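Local coordinates for protein transcription factor cep-1 (PDB 1T4W) that binds the p53 consensus DNA sequence as a transcriptional activator, promoting apoptosis under genotoxic and cellular stress and ensuring proper meiotic chromosome segregation in Caenorhabditis elegans, at residues 55-60 / 158-163; 106-111 / 123-128. All blocks are in the same frame, centred on the assembly; numbering follows the deposited sequence.

Interaction 1 of 2, residues 55-60 / 158-163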
ATOM      1  N   ASN A  55      16.501 -15.390   5.485  1.00 32.62           N
ATOM      2  CA  ASN A  55      15.281 -15.746   4.815  1.00 36.99           C
ATOM      3  C   ASN A  55      14.368 -14.618   5.284  1.00 39.73           C
ATOM      4  O   ASN A  55      14.230 -14.400   6.475  1.00 49.52           O
ATOM      5  CB  ASN A  55      14.771 -17.078   5.315  1.00 41.80           C
ATOM      6  CG  ASN A  55      13.958 -17.787   4.283  1.00 55.70           C
ATOM      7  OD1 ASN A  55      13.023 -17.218   3.723  1.00 50.83           O
ATOM      8  ND2 ASN A  55      14.314 -19.037   4.004  1.00 65.82           N
ATOM      9  N   LEU A  56      13.755 -13.896   4.361  1.00 32.41           N
ATOM     10  CA  LEU A  56      12.904 -12.778   4.748  1.00 36.36           C
ATOM     11  C   LEU A  56      11.463 -12.915   4.310  1.00 30.60           C
ATOM     12  O   LEU A  56      11.130 -13.756   3.478  1.00 24.85           O
ATOM     13  CB  LEU A  56      13.472 -11.479   4.178  1.00 26.74           C
ATOM     14  CG  LEU A  56      14.915 -11.124   4.573  1.00 31.32           C
ATOM     15  CD1 LEU A  56      15.268  -9.722   4.136  1.00 33.72           C
ATOM     16  CD2 LEU A  56      15.054 -11.224   6.073  1.00 43.70           C
ATOM     17  N   SER A  57      10.606 -12.095   4.910  1.00 26.56           N
ATOM     18  CA  SER A  57       9.197 -12.053   4.548  1.00 28.46           C
ATOM     19  C   SER A  57       8.789 -10.578   4.422  1.00 26.79           C
ATOM     20  O   SER A  57       9.410  -9.684   5.012  1.00 24.79           O
ATOM     21  CB  SER A  57       8.328 -12.777   5.587  1.00 18.43           C
ATOM     22  OG  SER A  57       8.492 -12.232   6.873  1.00 25.37           O
ATOM     23  N   LEU A  58       7.774 -10.315   3.613  1.00 23.01           N
ATOM     24  CA  LEU A  58       7.311  -8.950   3.428  1.00 20.06           C
ATOM     25  C   LEU A  58       5.835  -8.857   3.825  1.00 27.22           C
ATOM     26  O   LEU A  58       5.000  -9.594   3.307  1.00 24.13           O
ATOM     27  CB  LEU A  58       7.465  -8.517   1.973  1.00 19.45           C
ATOM     28  CG  LEU A  58       7.147  -7.028   1.724  1.00 16.14           C
ATOM     29  CD1 LEU A  58       8.334  -6.150   2.143  1.00 13.66           C
ATOM     30  CD2 LEU A  58       6.856  -6.823   0.258  1.00 27.73           C
ATOM     31  N   ARG A  59       5.524  -7.965   4.754  1.00 17.17           N
ATOM     32  CA  ARG A  59       4.144  -7.782   5.179  1.00 25.98           C
ATOM     33  C   ARG A  59       3.581  -6.555   4.469  1.00 19.37           C
ATOM     34  O   ARG A  59       4.263  -5.534   4.330  1.00 18.62           O
ATOM     35  CB  ARG A  59       4.060  -7.608   6.704  1.00 19.72           C
ATOM     36  CG  ARG A  59       4.155  -8.919   7.484  1.00 18.53           C
ATOM     37  CD  ARG A  59       4.095  -8.692   9.022  1.00 20.71           C
ATOM     38  NE  ARG A  59       5.259  -7.959   9.542  1.00 23.31           N
ATOM     39  CZ  ARG A  59       5.224  -6.714  10.015  1.00 20.32           C
ATOM     40  NH1 ARG A  59       4.084  -6.032  10.030  1.00 19.71           N
ATOM     41  NH2 ARG A  59       6.319  -6.156  10.522  1.00 18.85           N
ATOM     42  N   ILE A  60       2.335  -6.662   4.022  1.00 18.92           N
ATOM     43  CA  ILE A  60       1.661  -5.581   3.307  1.00 19.64           C
ATOM     44  C   ILE A  60       0.368  -5.227   4.055  1.00 18.60           C
ATOM     45  O   ILE A  60      -0.469  -6.091   4.290  1.00 17.59           O
ATOM     46  CB  ILE A  60       1.288  -6.013   1.876  1.00 16.88           C
ATOM     47  CG1 ILE A  60       2.542  -6.475   1.127  1.00 23.18           C
ATOM     48  CG2 ILE A  60       0.614  -4.842   1.141  1.00 14.78           C
ATOM     49  CD1 ILE A  60       2.238  -7.370  -0.062  1.00 35.11           C
ATOM     50  N   PHE A 158       6.574  -3.924   5.186  1.00 19.66           N
ATOM     51  CA  PHE A 158       7.589  -4.179   6.206  1.00 18.45           C
ATOM     52  C   PHE A 158       8.397  -5.389   5.801  1.00 24.88           C
ATOM     53  O   PHE A 158       7.834  -6.407   5.354  1.00 18.52           O
ATOM     54  CB  PHE A 158       6.908  -4.476   7.552  1.00 14.23           C
ATOM     55  CG  PHE A 158       6.005  -3.371   8.026  1.00 12.64           C
ATOM     56  CD1 PHE A 158       6.508  -2.318   8.787  1.00 19.66           C
ATOM     57  CD2 PHE A 158       4.668  -3.340   7.645  1.00 14.63           C
ATOM     58  CE1 PHE A 158       5.681  -1.225   9.156  1.00 16.26           C
ATOM     59  CE2 PHE A 158       3.834  -2.267   8.006  1.00 20.05           C
ATOM     60  CZ  PHE A 158       4.342  -1.205   8.760  1.00 15.67           C
ATOM     61  N   LEU A 159       9.714  -5.273   5.927  1.00 16.35           N
ATOM     62  CA  LEU A 159      10.572  -6.401   5.628  1.00 25.08           C
ATOM     63  C   LEU A 159      10.954  -6.965   6.994  1.00 18.08           C
ATOM     64  O   LEU A 159      11.515  -6.241   7.818  1.00 18.30           O
ATOM     65  CB  LEU A 159      11.826  -5.951   4.867  1.00 22.16           C
ATOM     66  CG  LEU A 159      12.649  -7.107   4.273  1.00 21.08           C
ATOM     67  CD1 LEU A 159      11.840  -7.828   3.201  1.00 19.39           C
ATOM     68  CD2 LEU A 159      13.934  -6.567   3.675  1.00 30.66           C
ATOM     69  N   ASP A 160      10.615  -8.234   7.246  1.00 15.03           N
ATOM     70  CA  ASP A 160      10.938  -8.876   8.526  1.00 14.84           C
ATOM     71  C   ASP A 160      12.030  -9.928   8.386  1.00 30.68           C
ATOM     72  O   ASP A 160      12.118 -10.606   7.354  1.00 22.53           O
ATOM     73  CB  ASP A 160       9.746  -9.621   9.105  1.00 16.69           C
ATOM     74  CG  ASP A 160       8.624  -8.712   9.590  1.00 24.61           C
ATOM     75  OD1 ASP A 160       8.815  -7.493   9.800  1.00 18.82           O
ATOM     76  OD2 ASP A 160       7.528  -9.259   9.758  1.00 22.30           O
ATOM     77  N   ASP A 161      12.836 -10.094   9.438  1.00 28.82           N
ATOM     78  CA  ASP A 161      13.869 -11.127   9.424  1.00 35.09           C
ATOM     79  C   ASP A 161      13.217 -12.449   9.833  1.00 26.92           C
ATOM     80  O   ASP A 161      11.996 -12.515   9.998  1.00 27.99           O
ATOM     81  CB  ASP A 161      15.022 -10.775  10.372  1.00 30.46           C
ATOM     82  CG  ASP A 161      14.616 -10.765  11.834  1.00 25.27           C
ATOM     83  OD1 ASP A 161      13.517 -11.237  12.193  1.00 33.88           O
ATOM     84  OD2 ASP A 161      15.423 -10.266  12.633  1.00 32.98           O
ATOM     85  N   GLU A 162      14.016 -13.497  10.006  1.00 35.12           N
ATOM     86  CA  GLU A 162      13.491 -14.819  10.379  1.00 43.45           C
ATOM     87  C   GLU A 162      12.803 -14.852  11.738  1.00 38.86           C
ATOM     88  O   GLU A 162      11.884 -15.639  11.960  1.00 44.36           O
ATOM     89  CB  GLU A 162      14.611 -15.867  10.375  1.00 48.54           C
ATOM     90  CG  GLU A 162      15.498 -15.835   9.155  1.00 56.62           C
ATOM     91  CD  GLU A 162      16.301 -14.556   9.068  1.00 71.94           C
ATOM     92  OE1 GLU A 162      17.099 -14.280   9.990  1.00 72.82           O
ATOM     93  OE2 GLU A 162      16.127 -13.816   8.078  1.00 81.42           O
ATOM     94  N   ASN A 163      13.246 -14.005  12.656  1.00 37.85           N
ATOM     95  CA  ASN A 163      12.647 -13.975  13.985  1.00 39.98           C
ATOM     96  C   ASN A 163      11.401 -13.100  14.070  1.00 45.35           C
ATOM     97  O   ASN A 163      10.795 -12.958  15.139  1.00 34.53           O
ATOM     98  CB  ASN A 163      13.696 -13.525  14.994  1.00 49.77           C
ATOM     99  CG  ASN A 163      14.849 -14.500  15.080  1.00 47.08           C
ATOM    100  OD1 ASN A 163      16.013 -14.106  15.098  1.00 51.78           O
ATOM    101  ND2 ASN A 163      14.527 -15.786  15.131  1.00 46.75           N
TER
HETATM  102  O   HOH W   1       6.572 -11.713   8.513  1.00 25.40           O
HETATM  103  O   HOH W   2      10.174 -13.601   8.326  1.00 41.91           O

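Interaction 2 of 2, residues 106-111 / 123-128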
ATOM      1  N   SER A 106       1.195 -12.152  -7.921  1.00 22.22           N
ATOM      2  CA  SER A 106       2.347 -12.011  -7.051  1.00 17.93           C
ATOM      3  C   SER A 106       3.397 -12.999  -7.476  1.00 32.80           C
ATOM      4  O   SER A 106       3.114 -14.210  -7.605  1.00 22.03           O
ATOM      5  CB  SER A 106       1.962 -12.308  -5.591  1.00 17.26           C
ATOM      6  OG  SER A 106       3.103 -12.211  -4.754  1.00 25.81           O
ATOM      7  N   GLU A 107       4.608 -12.493  -7.686  1.00 19.16           N
ATOM      8  CA  GLU A 107       5.712 -13.352  -8.079  1.00 35.16           C
ATOM      9  C   GLU A 107       6.075 -14.215  -6.862  1.00 32.16           C
ATOM     10  O   GLU A 107       6.540 -15.334  -7.010  1.00 26.88           O
ATOM     11  CB  GLU A 107       6.925 -12.518  -8.518  1.00 22.27           C
ATOM     12  CG  GLU A 107       7.530 -11.702  -7.385  1.00 56.24           C
ATOM     13  CD  GLU A 107       8.923 -11.173  -7.703  1.00 60.18           C
ATOM     14  OE1 GLU A 107       9.761 -11.948  -8.217  1.00 71.51           O
ATOM     15  OE2 GLU A 107       9.188  -9.989  -7.425  1.00 35.53           O
ATOM     16  N   HIS A 108       5.839 -13.688  -5.661  1.00 29.22           N
ATOM     17  CA  HIS A 108       6.137 -14.408  -4.430  1.00 31.28           C
ATOM     18  C   HIS A 108       4.951 -15.131  -3.820  1.00 29.96           C
ATOM     19  O   HIS A 108       3.798 -14.704  -3.960  1.00 24.52           O
ATOM     20  CB  HIS A 108       6.716 -13.443  -3.391  1.00 24.43           C
ATOM     21  CG  HIS A 108       8.075 -12.932  -3.749  1.00 36.47           C
ATOM     22  ND1 HIS A 108       9.162 -13.763  -3.889  1.00 32.46           N
ATOM     23  CD2 HIS A 108       8.528 -11.676  -3.981  1.00 29.47           C
ATOM     24  CE1 HIS A 108      10.229 -13.043  -4.185  1.00 37.91           C
ATOM     25  NE2 HIS A 108       9.871 -11.773  -4.246  1.00 40.22           N
ATOM     26  N   GLU A 109       5.240 -16.236  -3.140  1.00 24.76           N
ATOM     27  CA  GLU A 109       4.199 -16.988  -2.457  1.00 20.94           C
ATOM     28  C   GLU A 109       3.743 -16.066  -1.332  1.00 21.17           C
ATOM     29  O   GLU A 109       4.555 -15.311  -0.798  1.00 23.35           O
ATOM     30  CB  GLU A 109       4.790 -18.266  -1.846  1.00 26.64           C
ATOM     31  CG  GLU A 109       3.899 -18.928  -0.807  1.00 35.83           C
ATOM     32  CD  GLU A 109       4.581 -20.107  -0.114  1.00 37.26           C
ATOM     33  OE1 GLU A 109       5.755 -20.415  -0.428  1.00 29.53           O
ATOM     34  OE2 GLU A 109       3.938 -20.720   0.753  1.00 24.10           O
ATOM     35  N   PHE A 110       2.463 -16.116  -0.961  1.00 26.18           N
ATOM     36  CA  PHE A 110       1.983 -15.259   0.131  1.00 30.36           C
ATOM     37  C   PHE A 110       0.912 -15.967   0.940  1.00 34.76           C
ATOM     38  O   PHE A 110       0.350 -16.965   0.493  1.00 30.12           O
ATOM     39  CB  PHE A 110       1.414 -13.934  -0.420  1.00 19.85           C
ATOM     40  CG  PHE A 110       0.190 -14.111  -1.286  1.00 21.72           C
ATOM     41  CD1 PHE A 110      -1.089 -14.151  -0.717  1.00 19.72           C
ATOM     42  CD2 PHE A 110       0.319 -14.251  -2.668  1.00 27.68           C
ATOM     43  CE1 PHE A 110      -2.232 -14.325  -1.520  1.00 28.56           C
ATOM     44  CE2 PHE A 110      -0.805 -14.425  -3.480  1.00 28.29           C
ATOM     45  CZ  PHE A 110      -2.086 -14.462  -2.907  1.00 27.26           C
ATOM     46  N   SER A 111       0.669 -15.454   2.142  1.00 22.64           N
ATOM     47  CA  SER A 111      -0.356 -15.959   3.047  1.00 25.79           C
ATOM     48  C   SER A 111      -1.054 -14.715   3.597  1.00 30.85           C
ATOM     49  O   SER A 111      -0.564 -13.599   3.440  1.00 27.71           O
ATOM     50  CB  SER A 111       0.250 -16.741   4.212  1.00 30.16           C
ATOM     51  OG  SER A 111       1.039 -15.888   5.035  1.00 29.86           O
ATOM     52  N   ILE A 123       6.176 -14.703   1.268  1.00 31.08           N
ATOM     53  CA  ILE A 123       7.260 -15.566   1.729  1.00 31.15           C
ATOM     54  C   ILE A 123       8.316 -15.532   0.657  1.00 39.33           C
ATOM     55  O   ILE A 123       8.067 -15.905  -0.490  1.00 36.60           O
ATOM     56  CB  ILE A 123       6.809 -17.030   1.941  1.00 35.46           C
ATOM     57  CG1 ILE A 123       5.899 -17.131   3.166  1.00 39.87           C
ATOM     58  CG2 ILE A 123       8.018 -17.913   2.155  1.00 41.15           C
ATOM     59  CD1 ILE A 123       4.506 -16.544   2.976  1.00 56.10           C
ATOM     60  N   MET A 124       9.501 -15.070   1.023  1.00 30.45           N
ATOM     61  CA  MET A 124      10.566 -14.983   0.053  1.00 36.50           C
ATOM     62  C   MET A 124      11.725 -15.919   0.313  1.00 44.97           C
ATOM     63  O   MET A 124      11.583 -16.904   1.030  1.00 55.22           O
ATOM     64  CB  MET A 124      11.012 -13.546  -0.032  1.00 20.71           C
ATOM     65  CG  MET A 124       9.782 -12.706  -0.390  1.00 39.34           C
ATOM     66  SD  MET A 124      10.140 -11.019  -0.707  1.00 33.51           S
ATOM     67  CE  MET A 124      10.793 -10.554   0.900  1.00 29.48           C
ATOM     68  N   TYR A 125      12.874 -15.618  -0.267  1.00 36.46           N
ATOM     69  CA  TYR A 125      14.020 -16.493  -0.102  1.00 43.38           C
ATOM     70  C   TYR A 125      15.259 -15.648   0.086  1.00 40.27           C
ATOM     71  O   TYR A 125      15.288 -14.478  -0.320  1.00 36.45           O
ATOM     72  CB  TYR A 125      14.156 -17.364  -1.349  1.00 40.44           C
ATOM     73  CG  TYR A 125      14.110 -16.530  -2.604  1.00 56.74           C
ATOM     74  CD1 TYR A 125      15.253 -15.883  -3.081  1.00 55.96           C
ATOM     75  CD2 TYR A 125      12.909 -16.327  -3.281  1.00 60.81           C
ATOM     76  CE1 TYR A 125      15.199 -15.053  -4.204  1.00 66.13           C
ATOM     77  CE2 TYR A 125      12.842 -15.498  -4.404  1.00 58.49           C
ATOM     78  CZ  TYR A 125      13.986 -14.866  -4.857  1.00 63.36           C
ATOM     79  OH  TYR A 125      13.914 -14.048  -5.958  1.00 63.07           O
ATOM     80  N   PRO A 126      16.298 -16.227   0.706  1.00 36.89           N
ATOM     81  CA  PRO A 126      17.541 -15.498   0.938  1.00 36.82           C
ATOM     82  C   PRO A 126      17.989 -14.938  -0.385  1.00 34.19           C
ATOM     83  O   PRO A 126      17.885 -15.606  -1.413  1.00 32.36           O
ATOM     84  CB  PRO A 126      18.487 -16.581   1.462  1.00 41.80           C
ATOM     85  CG  PRO A 126      17.548 -17.551   2.130  1.00 32.56           C
ATOM     86  CD  PRO A 126      16.432 -17.634   1.126  1.00 43.85           C
ATOM     87  N   GLY A 127      18.459 -13.705  -0.357  1.00 28.76           N
ATOM     88  CA  GLY A 127      18.919 -13.064  -1.569  1.00 23.82           C
ATOM     89  C   GLY A 127      17.858 -12.284  -2.336  1.00 35.15           C
ATOM     90  O   GLY A 127      18.204 -11.539  -3.248  1.00 31.66           O
ATOM     91  N   ALA A 128      16.575 -12.447  -2.010  1.00 27.06           N
ATOM     92  CA  ALA A 128      15.559 -11.695  -2.747  1.00 27.58           C
ATOM     93  C   ALA A 128      15.741 -10.212  -2.414  1.00 29.24           C
ATOM     94  O   ALA A 128      16.003  -9.857  -1.264  1.00 23.27           O
ATOM     95  CB  ALA A 128      14.156 -12.176  -2.362  1.00 24.19           C
TER
HETATM   96  O   HOH W   3      12.488 -11.308  -6.094  1.00 38.34           O
HETATM   97  O   HOH W   4       7.931 -17.036  -2.836  1.00 43.11           O

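Interaction 1 of 2, residues 55-60 / 158-163
Arg59 grips the carboxylate of Asp160 side-on with two nitrogens in a salt bridge: NE gives a nearly straight bond to OD2 (2.6 Å), and NH2 one to OD1 (2.9 Å). Both oxygens are met on their syn sides, and the two flat groups are nearly coplanar. The bend of the arginine chain at its third torsion (chi3 -66°) brings the guanidinium over toward strand 158-160, where Phe158 CB lies over one face, 3.5 Å from Arg59 NH2. The planes of the guanidinium and the Phe158 ring differ by 8°, yet NH1 meets the ring obliquely. A water donates to Asp160 OD2 and also pairs with Ser57 OG. Beneath these groups strands 57-60 and 158-160 run antiparallel, neighbours in the larger sheet of the p53-family immunoglobulin-like sandwich. Ser57 with Asp160 and Arg59 with Phe158 are hydrogen-bonded pairs; Asp160 N to Ser57 O spans 2.9 Å. Between them Leu58 and Leu159 form a non-hydrogen-bonded pair whose side chains take the other face. There Leu56 CD1 presses on Leu159 CD2 at 3.5 Å, tighter than usual, the chains crossing near a right angle. Met124 also packs on Leu159, while Arg59 touches Thr119 and Thr121 of strand 119-123.

Interaction 2 of 2, residues 106-111 / 123-128
Ile123 N donates to Glu109 O over 2.7 Å, and the same two residues are also joined by a water that accepts from Glu109 N (2.8 Å) and donates to Ile123 O (2.6 Å). This joins the start of outermost strand 109-113 to the end of 119-123, its antiparallel neighbour in the larger sheet. One residue before Glu109, His108 carries the side-chain contact. The first torsion of Met124 (chi1 -57°) helps bring CG over one face of the imidazole, 3.7 Å from the ring centroid and only 7° off the normal, a CH-pi contact; SD follows at 3.8 Å as a sulfur-aromatic one. Glu107 CG sits over the rim of the opposite face. At the ring edge, Tyr125 CE2 comes within 3.6 Å of His108 CE1. Tyr125 opens a type II turn ending at Ala128, with Gly127 at a positive phi. His108 NE2 donates to Gln130 O and only weakly to a water shared with Tyr125 OH. Replacing His108 by an alanine is likely to leave Met124 CG and SD without their aromatic partner and Gln130 O without this donor. NE2 must therefore carry a hydrogen, and the ring offers Met124 its face while its polar edge serves the next strand.

From the N terminus, residues 55-60 come first, leading into strand 57-65. The chain then passes the zinc ligands Cys85 and His88 before reaching 106-111 and, twelve residues on, 123-128, where interaction 2 closes a short hairpin loop. It continues past Cys139 and Cys143 to 158-163, where interaction 1 closes a loop of 97 residues, with interaction 2 nested inside it. In the larger sheet the order 152-160, 57-65, 119-123, 109-113 puts the two contacts at strand junctions separated by one further pairing. Met124 bridges them: its N lies 3.2 Å from Leu56 O, a probable hydrogen bond, and its CE packs on Leu159 CD1.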